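Local coordinates for thymocyte nuclear protein 1 (Leishmania major, PDB 2AR1) that is of unknown function but carries an EVE domain of the PUA clan and may recognise modified bases in nucleic acids, at residues H20-K25 with R57-G62; S42-V47 with V65-S70; M141-Q146 with S150-S155. All coordinates share one frame; numbering follows the deposited sequence.

From the N terminus, strand 21-26 supplies the first half of interaction 1. The chain then runs through helix 33-39 and strand 41-43 into residues 42-47, which open interaction 2. Interaction 1 closes next, at residues 57-62, the last turn of helix 50-58 and the loop behind it. Interaction 2 closes after it, on strand 64-69, so the two loops cross. Interaction 3 lies later and is local: three residues separate 141-146 from 150-155. All three contacts reach the same mixed sheet. Strand 21-26 lies between strands 64-69 and 151-154, which binds them together. Leu24 also packs on Trp44, and the backbone of Leu23 is hydrogen-bonded to that of Gln152.

Interaction 1: residues H20-K25 with R57-G62; sequences HYWLLK and RAMSVG
The indole of Trp22 has Met59 laid over one of its faces, with Met59 CG 3.6 Å above the ring plane, offset toward the rim. At the six-membered end, Trp22 CH2 meets Ala58 CB at 3.9 Å. This is a Met-aromatic contact in the EVE domain. It joins strand 21-26 of the central mixed sheet to the end of helix 50-58 and the loop that follows it. Met59 CG sits over the five-membered ring, 18° off the ring normal, as a CH-pi contact. Met59 SD is farther out, 4.6 Å from the centroid of the same Trp22 ring and almost on its normal. The methionine chain is extended beyond CG (chi2 172°, chi3 180°), and this carries it across the indole toward Leu24. Trp22 NE1 is hydrogen-bonded to Asp63 OD2, which helps to fix the rotation of the ring. The same carboxylate oxygen takes Ser60 N, and Asp63 OD1 takes His20 N, so one aspartate grips both segments. All side chains in the contact except Ala58 are buried. At the far end of the methionine, Met59 CE lies 3.8 Å from Trp22 CG, and Met59 CE is also 3.8 Å from Leu24 CD1.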
loop_
_atom_site.group_PDB
_atom_site.type_symbol
_atom_site.label_atom_id
_atom_site.label_comp_id
_atom_site.label_asym_id
_atom_site.label_seq_id
_atom_site.Cartn_x
_atom_site.Cartn_y
_atom_site.Cartn_z
ATOM N N HIS A 20 -11.040 -7.696 -2.282
ATOM C CA HIS A 20 -9.730 -7.919 -2.907
ATOM C C HIS A 20 -8.582 -7.429 -2.034
ATOM O O HIS A 20 -8.795 -6.772 -0.997
ATOM C CB HIS A 20 -9.718 -7.325 -4.289
ATOM C CG HIS A 20 -10.787 -7.894 -5.154
ATOM N ND1 HIS A 20 -10.911 -9.247 -5.390
ATOM C CD2 HIS A 20 -11.886 -7.314 -5.690
ATOM C CE1 HIS A 20 -12.006 -9.464 -6.115
ATOM N NE2 HIS A 20 -12.622 -8.309 -6.299
ATOM N N TYR A 21 -7.366 -7.754 -2.420
ATOM C CA TYR A 21 -6.229 -7.603 -1.524
ATOM C C TYR A 21 -5.144 -6.905 -2.258
ATOM O O TYR A 21 -4.929 -7.185 -3.476
ATOM C CB TYR A 21 -5.682 -8.984 -1.024
ATOM C CG TYR A 21 -6.859 -9.886 -0.588
ATOM C CD1 TYR A 21 -7.494 -10.707 -1.483
ATOM C CD2 TYR A 21 -7.271 -9.976 0.766
ATOM C CE1 TYR A 21 -8.546 -11.545 -1.152
ATOM C CE2 TYR A 21 -8.282 -10.797 1.090
ATOM C CZ TYR A 21 -8.963 -11.573 0.168
ATOM O OH TYR A 21 -10.049 -12.376 0.557
ATOM N N TRP A 22 -4.390 -6.077 -1.545
ATOM C CA TRP A 22 -3.297 -5.260 -2.146
ATOM C C TRP A 22 -2.159 -5.046 -1.192
ATOM O O TRP A 22 -2.325 -5.176 0.031
ATOM C CB TRP A 22 -3.834 -3.874 -2.509
ATOM C CG TRP A 22 -5.117 -3.925 -3.332
ATOM C CD1 TRP A 22 -6.388 -3.952 -2.851
ATOM C CD2 TRP A 22 -5.238 -3.956 -4.778
ATOM N NE1 TRP A 22 -7.297 -3.980 -3.902
ATOM C CE2 TRP A 22 -6.605 -3.979 -5.083
ATOM C CE3 TRP A 22 -4.302 -3.938 -5.825
ATOM C CZ2 TRP A 22 -7.066 -4.018 -6.374
ATOM C CZ3 TRP A 22 -4.748 -3.966 -7.076
ATOM C CH2 TRP A 22 -6.131 -3.995 -7.369
ATOM N N LEU A 23 -1.046 -4.646 -1.791
ATOM C CA LEU A 23 0.067 -4.201 -0.990
ATOM C C LEU A 23 0.418 -2.758 -1.385
ATOM O O LEU A 23 0.647 -2.465 -2.593
ATOM C CB LEU A 23 1.253 -5.169 -1.199
ATOM C CG LEU A 23 2.556 -4.931 -0.484
ATOM C CD1 LEU A 23 3.372 -6.194 -0.242
ATOM C CD2 LEU A 23 3.458 -3.857 -1.099
ATOM N N LEU A 24 0.625 -1.917 -0.398
ATOM C CA LEU A 24 0.977 -0.531 -0.614
ATOM C C LEU A 24 2.327 -0.300 0.050
ATOM O O LEU A 24 2.496 -0.553 1.264
ATOM C CB LEU A 24 -0.109 0.383 -0.024
ATOM C CG LEU A 24 -1.283 0.623 -0.980
ATOM C CD1 LEU A 24 -1.826 -0.679 -1.509
ATOM C CD2 LEU A 24 -2.375 1.390 -0.246
ATOM N N LYS A 25 3.282 0.223 -0.690
ATOM C CA LYS A 25 4.620 0.524 -0.178
ATOM C C LYS A 25 4.664 1.964 0.339
ATOM O O LYS A 25 4.070 2.873 -0.274
ATOM C CB LYS A 25 5.653 0.371 -1.298
ATOM C CG LYS A 25 5.864 -1.026 -1.730
ATOM C CD LYS A 25 7.095 -1.079 -2.567
ATOM C CE LYS A 25 7.013 -2.069 -3.638
ATOM N NZ LYS A 25 8.413 -2.037 -4.266
ATOM N N ARG A 57 -7.031 2.824 -8.986
ATOM C CA ARG A 57 -8.343 2.976 -9.663
ATOM C C ARG A 57 -9.117 1.655 -9.661
ATOM O O ARG A 57 -10.312 1.660 -9.777
ATOM C CB ARG A 57 -8.193 3.482 -11.118
ATOM C CG ARG A 57 -7.616 4.911 -11.166
ATOM C CD ARG A 57 -7.157 5.296 -12.623
ATOM N NE ARG A 57 -8.273 5.132 -13.518
ATOM C CZ ARG A 57 -8.323 4.333 -14.587
ATOM N NH1 ARG A 57 -7.305 3.584 -14.977
ATOM N NH2 ARG A 57 -9.448 4.274 -15.270
ATOM N N ALA A 58 -8.405 0.541 -9.538
ATOM C CA ALA A 58 -9.050 -0.784 -9.477
ATOM C C ALA A 58 -9.475 -1.205 -8.037
ATOM O O ALA A 58 -10.077 -2.254 -7.870
ATOM C CB ALA A 58 -8.083 -1.788 -9.973
ATOM N N MET A 59 -9.093 -0.442 -7.025
ATOM C CA MET A 59 -9.387 -0.811 -5.660
ATOM C C MET A 59 -10.827 -0.472 -5.419
ATOM O O MET A 59 -11.330 0.456 -6.013
ATOM C CB MET A 59 -8.561 -0.039 -4.690
ATOM C CG MET A 59 -7.128 -0.430 -4.697
ATOM S SD MET A 59 -6.086 0.609 -3.720
ATOM C CE MET A 59 -4.620 -0.218 -4.041
ATOM N N SER A 60 -11.457 -1.244 -4.527
ATOM C CA SER A 60 -12.818 -1.020 -4.040
ATOM C C SER A 60 -12.880 -0.829 -2.547
ATOM O O SER A 60 -12.085 -1.379 -1.807
ATOM C CB SER A 60 -13.698 -2.229 -4.328
ATOM O OG SER A 60 -13.968 -2.380 -5.737
ATOM N N VAL A 61 -13.980 -0.202 -2.093
ATOM C CA VAL A 61 -14.135 0.049 -0.641
ATOM C C VAL A 61 -14.197 -1.307 0.022
ATOM O O VAL A 61 -14.819 -2.224 -0.483
ATOM C CB VAL A 61 -15.342 0.965 -0.321
ATOM C CG1 VAL A 61 -15.552 1.151 1.209
ATOM C CG2 VAL A 61 -15.182 2.306 -0.974
ATOM N N GLY A 62 -13.505 -1.428 1.155
ATOM C CA GLY A 62 -13.456 -2.691 1.883
ATOM C C GLY A 62 -12.298 -3.587 1.506
ATOM O O GLY A 62 -11.958 -4.555 2.216
#

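Interaction 2: residues S42-V47 with V65-S70; sequences SPWDGV and VLFYHS
Trp44 and Phe67 reach each other because both rings swing out with CG opposite the backbone N (chi1 -158° in Trp44, -164° in Phe67). Their backbones stay well apart, with the two CA atoms 11.4 Å from each other, and the rings span the distance. They form an offset edge-to-face pair, buried in the EVE domain, that joins the loop after strand 41-43 to strand 64-69. The edge of the Trp44 six-membered ring is turned toward the Phe67 face, with the planes at 89°. The outer carbons do the touching: Trp44 CH2 lies 3.7 Å from Phe67 CE2 and 3.9 Å from Phe67 CZ, and Trp44 CZ3 is 3.8 Å from Phe67 CE2. Phe67 CE2 lies near the indole plane. On the other side of its ring, Phe67 CE1 meets His69 CD2 edge to edge, and His69 NE2 is hydrogen-bonded to Ile33 N. Just before the tryptophan, Ser42 OG donates to Pro43 O at 2.8 Å. A glycerol, probably from the crystallisation liquor, lies about 4 Å from the Trp44 side chain, which may therefore line a pocket. Strands 41-43 and 64-69 are not neighbours in the mixed sheet. Strands 113-128 and 76-89 lie between them, and the Trp44 side chain packs on Val117 of the first and on Leu24 of strand 21-26.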
loop_
_atom_site.group_PDB
_atom_site.type_symbol
_atom_site.label_atom_id
_atom_site.label_comp_id
_atom_site.label_asym_id
_atom_site.label_seq_id
_atom_site.Cartn_x
_atom_site.Cartn_y
_atom_site.Cartn_z
ATOM N N SER A 42 -6.220 8.059 6.022
ATOM C CA SER A 42 -5.364 8.942 5.269
ATOM C C SER A 42 -5.607 8.721 3.775
ATOM O O SER A 42 -5.828 7.594 3.361
ATOM C CB SER A 42 -3.918 8.673 5.600
ATOM O OG SER A 42 -3.006 9.368 4.725
ATOM N N PRO A 43 -5.546 9.795 2.980
ATOM C CA PRO A 43 -5.488 9.575 1.514
ATOM C C PRO A 43 -4.156 8.897 1.205
ATOM O O PRO A 43 -3.209 9.135 1.901
ATOM C CB PRO A 43 -5.511 10.988 0.951
ATOM C CG PRO A 43 -5.151 11.877 2.082
ATOM C CD PRO A 43 -5.477 11.212 3.354
ATOM N N TRP A 44 -4.078 8.102 0.140
ATOM C CA TRP A 44 -2.814 7.510 -0.252
ATOM C C TRP A 44 -2.146 8.363 -1.337
ATOM O O TRP A 44 -2.163 8.009 -2.530
ATOM C CB TRP A 44 -3.029 6.069 -0.680
ATOM C CG TRP A 44 -1.777 5.287 -0.583
ATOM C CD1 TRP A 44 -1.002 4.884 -1.591
ATOM C CD2 TRP A 44 -1.135 4.862 0.618
ATOM N NE1 TRP A 44 0.095 4.207 -1.127
ATOM C CE2 TRP A 44 0.014 4.179 0.251
ATOM C CE3 TRP A 44 -1.462 4.988 1.984
ATOM C CZ2 TRP A 44 0.841 3.614 1.181
ATOM C CZ3 TRP A 44 -0.650 4.443 2.880
ATOM C CH2 TRP A 44 0.481 3.749 2.487
ATOM N N ASP A 45 -1.583 9.499 -0.905
ATOM C CA ASP A 45 -1.043 10.481 -1.829
ATOM C C ASP A 45 0.368 10.122 -2.263
ATOM O O ASP A 45 1.028 9.302 -1.661
ATOM C CB ASP A 45 -1.042 11.886 -1.229
ATOM C CG ASP A 45 -0.227 11.971 -0.015
ATOM O OD1 ASP A 45 1.007 11.953 -0.080
ATOM O OD2 ASP A 45 -0.863 12.080 1.009
ATOM N N GLY A 46 0.775 10.720 -3.369
ATOM C CA GLY A 46 2.158 10.707 -3.816
ATOM C C GLY A 46 2.618 9.562 -4.680
ATOM O O GLY A 46 3.824 9.426 -4.899
ATOM N N VAL A 47 1.694 8.720 -5.147
ATOM C CA VAL A 47 2.000 7.648 -6.086
ATOM C C VAL A 47 2.157 8.248 -7.476
ATOM O O VAL A 47 1.262 8.905 -7.950
ATOM C CB VAL A 47 0.964 6.525 -6.059
ATOM C CG1 VAL A 47 1.211 5.514 -7.191
ATOM C CG2 VAL A 47 0.983 5.813 -4.690
ATOM N N VAL A 65 -5.474 -4.313 2.722
ATOM C CA VAL A 65 -4.204 -3.746 2.347
ATOM C C VAL A 65 -3.091 -4.173 3.316
ATOM O O VAL A 65 -3.234 -3.973 4.530
ATOM C CB VAL A 65 -4.309 -2.211 2.373
ATOM C CG1 VAL A 65 -2.951 -1.599 2.279
ATOM C CG2 VAL A 65 -5.118 -1.717 1.264
ATOM N N LEU A 66 -2.024 -4.746 2.785
ATOM C CA LEU A 66 -0.688 -4.955 3.486
ATOM C C LEU A 66 0.032 -3.651 3.430
ATOM O O LEU A 66 0.305 -3.119 2.360
ATOM C CB LEU A 66 0.103 -6.078 2.858
ATOM C CG LEU A 66 -0.605 -7.413 2.793
ATOM C CD1 LEU A 66 0.090 -8.429 1.925
ATOM C CD2 LEU A 66 -0.885 -7.941 4.172
ATOM N N PHE A 67 0.390 -3.141 4.632
ATOM C CA PHE A 67 1.139 -1.909 4.735
ATOM C C PHE A 67 2.640 -2.322 4.731
ATOM O O PHE A 67 3.126 -2.912 5.693
ATOM C CB PHE A 67 0.784 -1.180 6.014
ATOM C CG PHE A 67 1.203 0.259 6.019
ATOM C CD1 PHE A 67 2.490 0.627 6.167
ATOM C CD2 PHE A 67 0.227 1.258 5.915
ATOM C CE1 PHE A 67 2.872 1.991 6.151
ATOM C CE2 PHE A 67 0.570 2.642 5.965
ATOM C CZ PHE A 67 1.893 3.005 6.048
ATOM N N TYR A 68 3.354 -1.959 3.702
ATOM C CA TYR A 68 4.720 -2.415 3.506
ATOM C C TYR A 68 5.661 -1.261 3.636
ATOM O O TYR A 68 5.549 -0.303 2.896
ATOM C CB TYR A 68 4.886 -3.069 2.115
ATOM C CG TYR A 68 6.250 -3.663 1.824
ATOM C CD1 TYR A 68 7.258 -2.873 1.337
ATOM C CD2 TYR A 68 6.517 -5.000 2.072
ATOM C CE1 TYR A 68 8.504 -3.403 1.021
ATOM C CE2 TYR A 68 7.772 -5.536 1.801
ATOM C CZ TYR A 68 8.777 -4.723 1.321
ATOM O OH TYR A 68 10.004 -5.291 1.074
ATOM N N HIS A 69 6.625 -1.378 4.586
ATOM C CA HIS A 69 7.710 -0.425 4.702
ATOM C C HIS A 69 8.850 -0.724 3.736
ATOM O O HIS A 69 9.446 -1.819 3.774
ATOM C CB HIS A 69 8.285 -0.448 6.133
ATOM C CG HIS A 69 7.381 0.151 7.142
ATOM N ND1 HIS A 69 7.691 0.129 8.495
ATOM C CD2 HIS A 69 6.204 0.808 7.039
ATOM C CE1 HIS A 69 6.750 0.766 9.158
ATOM N NE2 HIS A 69 5.848 1.209 8.312
ATOM N N SER A 70 9.127 0.253 2.860
ATOM C CA SER A 70 10.167 0.173 1.869
ATOM C C SER A 70 11.301 1.132 2.144
ATOM O O SER A 70 11.136 2.093 2.940
ATOM C CB SER A 70 9.576 0.450 0.457
ATOM O OG SER A 70 8.883 1.693 0.434
#

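Interaction 3: residues M141-Q146 with S150-S155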
loop_
_atom_site.group_PDB
_atom_site.type_symbol
_atom_site.label_atom_id
_atom_site.label_comp_id
_atom_site.label_asym_id
_atom_site.label_seq_id
_atom_site.Cartn_x
_atom_site.Cartn_y
_atom_site.Cartn_z
ATOM N N MET A 141 4.395 -13.493 -5.716
ATOM C CA MET A 141 4.059 -12.081 -5.415
ATOM C C MET A 141 4.769 -11.124 -6.402
ATOM O O MET A 141 5.929 -11.236 -6.784
ATOM C CB MET A 141 4.393 -11.633 -3.937
ATOM C CG MET A 141 3.780 -12.420 -2.826
ATOM S SD MET A 141 4.265 -11.671 -1.226
ATOM C CE MET A 141 3.106 -10.319 -1.148
ATOM N N ALA A 142 3.947 -10.140 -6.774
ATOM C CA ALA A 142 4.381 -8.998 -7.546
ATOM C C ALA A 142 5.475 -8.255 -6.880
ATOM O O ALA A 142 6.274 -7.614 -7.543
ATOM C CB ALA A 142 3.176 -8.048 -7.687
ATOM N N LEU A 143 5.446 -8.280 -5.554
ATOM C CA LEU A 143 6.497 -7.674 -4.764
ATOM C C LEU A 143 7.886 -8.019 -5.256
ATOM O O LEU A 143 8.766 -7.185 -5.320
ATOM C CB LEU A 143 6.325 -8.108 -3.297
ATOM C CG LEU A 143 7.221 -7.419 -2.289
ATOM C CD1 LEU A 143 6.991 -5.930 -2.284
ATOM C CD2 LEU A 143 6.951 -8.046 -0.965
ATOM N N PHE A 144 8.062 -9.243 -5.700
ATOM C CA PHE A 144 9.372 -9.737 -6.055
ATOM C C PHE A 144 9.721 -9.384 -7.505
ATOM O O PHE A 144 10.874 -9.100 -7.788
ATOM C CB PHE A 144 9.422 -11.233 -5.781
ATOM C CG PHE A 144 9.097 -11.575 -4.359
ATOM C CD1 PHE A 144 9.539 -10.769 -3.321
ATOM C CD2 PHE A 144 8.290 -12.662 -4.047
ATOM C CE1 PHE A 144 9.203 -11.073 -2.044
ATOM C CE2 PHE A 144 7.978 -12.963 -2.787
ATOM C CZ PHE A 144 8.401 -12.150 -1.785
ATOM N N THR A 145 8.704 -9.383 -8.378
ATOM C CA THR A 145 8.810 -9.090 -9.835
ATOM C C THR A 145 9.076 -7.600 -10.120
ATOM O O THR A 145 10.031 -7.231 -10.792
ATOM C CB THR A 145 7.419 -9.374 -10.516
ATOM O OG1 THR A 145 6.898 -10.653 -10.136
ATOM C CG2 THR A 145 7.478 -9.300 -12.029
ATOM N N GLN A 146 8.191 -6.764 -9.609
ATOM C CA GLN A 146 7.916 -5.426 -10.123
ATOM C C GLN A 146 8.334 -4.343 -9.135
ATOM O O GLN A 146 7.606 -4.030 -8.213
ATOM C CB GLN A 146 6.402 -5.269 -10.360
ATOM C CG GLN A 146 5.697 -6.493 -10.913
ATOM C CD GLN A 146 4.849 -6.163 -12.109
ATOM O OE1 GLN A 146 5.357 -5.627 -13.094
ATOM N NE2 GLN A 146 3.555 -6.489 -12.044
ATOM N N SER A 150 4.344 0.544 -6.718
ATOM C CA SER A 150 4.152 0.858 -5.273
ATOM C C SER A 150 2.780 0.504 -4.766
ATOM O O SER A 150 2.518 0.582 -3.555
ATOM C CB SER A 150 4.360 2.330 -5.003
ATOM O OG SER A 150 3.654 3.109 -5.902
ATOM N N VAL A 151 1.894 0.129 -5.676
ATOM C CA VAL A 151 0.554 -0.350 -5.338
ATOM C C VAL A 151 0.356 -1.657 -6.118
ATOM O O VAL A 151 0.314 -1.611 -7.358
ATOM C CB VAL A 151 -0.536 0.659 -5.659
ATOM C CG1 VAL A 151 -1.873 0.062 -5.350
ATOM C CG2 VAL A 151 -0.405 1.950 -4.890
ATOM N N GLN A 152 0.299 -2.798 -5.449
ATOM C CA GLN A 152 0.343 -4.123 -6.056
ATOM C C GLN A 152 -0.845 -5.006 -5.692
ATOM O O GLN A 152 -1.290 -5.005 -4.525
ATOM C CB GLN A 152 1.646 -4.844 -5.672
ATOM C CG GLN A 152 2.873 -3.965 -5.607
ATOM C CD GLN A 152 4.041 -4.704 -5.034
ATOM O OE1 GLN A 152 3.860 -5.770 -4.394
ATOM N NE2 GLN A 152 5.246 -4.143 -5.211
ATOM N N PRO A 153 -1.343 -5.806 -6.659
ATOM C CA PRO A 153 -2.305 -6.830 -6.252
ATOM C C PRO A 153 -1.617 -7.951 -5.502
ATOM O O PRO A 153 -0.417 -8.250 -5.743
ATOM C CB PRO A 153 -2.852 -7.348 -7.583
ATOM C CG PRO A 153 -1.730 -7.190 -8.475
ATOM C CD PRO A 153 -0.982 -5.950 -8.094
ATOM N N VAL A 154 -2.368 -8.437 -4.493
ATOM C CA VAL A 154 -2.043 -9.559 -3.684
ATOM C C VAL A 154 -3.130 -10.651 -3.866
ATOM O O VAL A 154 -4.305 -10.400 -3.827
ATOM C CB VAL A 154 -1.917 -9.110 -2.181
ATOM C CG1 VAL A 154 -1.613 -10.293 -1.246
ATOM C CG2 VAL A 154 -0.770 -8.086 -2.056
ATOM N N SER A 155 -2.694 -11.909 -4.053
ATOM C CA SER A 155 -3.733 -12.934 -4.195
ATOM C C SER A 155 -4.379 -13.205 -2.816
ATOM O O SER A 155 -3.699 -12.981 -1.755
ATOM C CB SER A 155 -3.205 -14.219 -4.824
ATOM O OG SER A 155 -2.313 -14.854 -3.922
HETATM O O HOH W 1 1.282 -10.316 -5.366
HETATM O O HOH W 2 2.837 -8.266 -3.956
HETATM O O HOH W 3 8.006 -4.237 -5.596
#
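Gln152 reaches from strand 151-154 toward the short, weakly bonded helix 142-145. Its CB starts beside Ala142, with Gln152 CB 4.1 Å from Ala142 CB. CG lies beside the backbone N (chi1 -38°). From there the chain is extended (chi2 172°), which brings CD over the backbone of Leu143. The amide then parts into two tips. Gln152 OE1 lies 3.6 Å from Leu143 CB. It is also 3.2 Å from Leu143 N, but the angle is poor and no direct hydrogen bond forms. A water joins these two atoms instead. It donates to Gln152 OE1 at 2.7 Å and accepts from Leu143 N at 3.1 Å. The other tip, Gln152 NE2, is hydrogen-bonded to Leu149 O in the connecting loop. NE2 also makes a weak bond of 2.8 Å to a second water, which donates to Leu143 O and Gln146 O. Each end of the amide therefore has its own polar partners, and these should fix its flip.

A third water completes the seam next to Gln152. It accepts from Ala142 N at 3.0 Å and donates to Pro153 O at 2.7 Å. Two backbone N-H groups at the start of the helix are thus met through water rather than directly by the strand. The direct packing is modest, made by Ala142 and Leu143 against Gln152 and by Ala142 against Pro153. Leu143 also packs on Leu129 and Leu132 of helix 129-132. Strand 151-154 is an outermost strand of the sheet; its backbone pairs with strand 21-26, Gln152 with Leu23. This is a short helix-loop-strand connection with a water-bridged interface, and it sets a short helix against the margin of the EVE domain's mixed sheet.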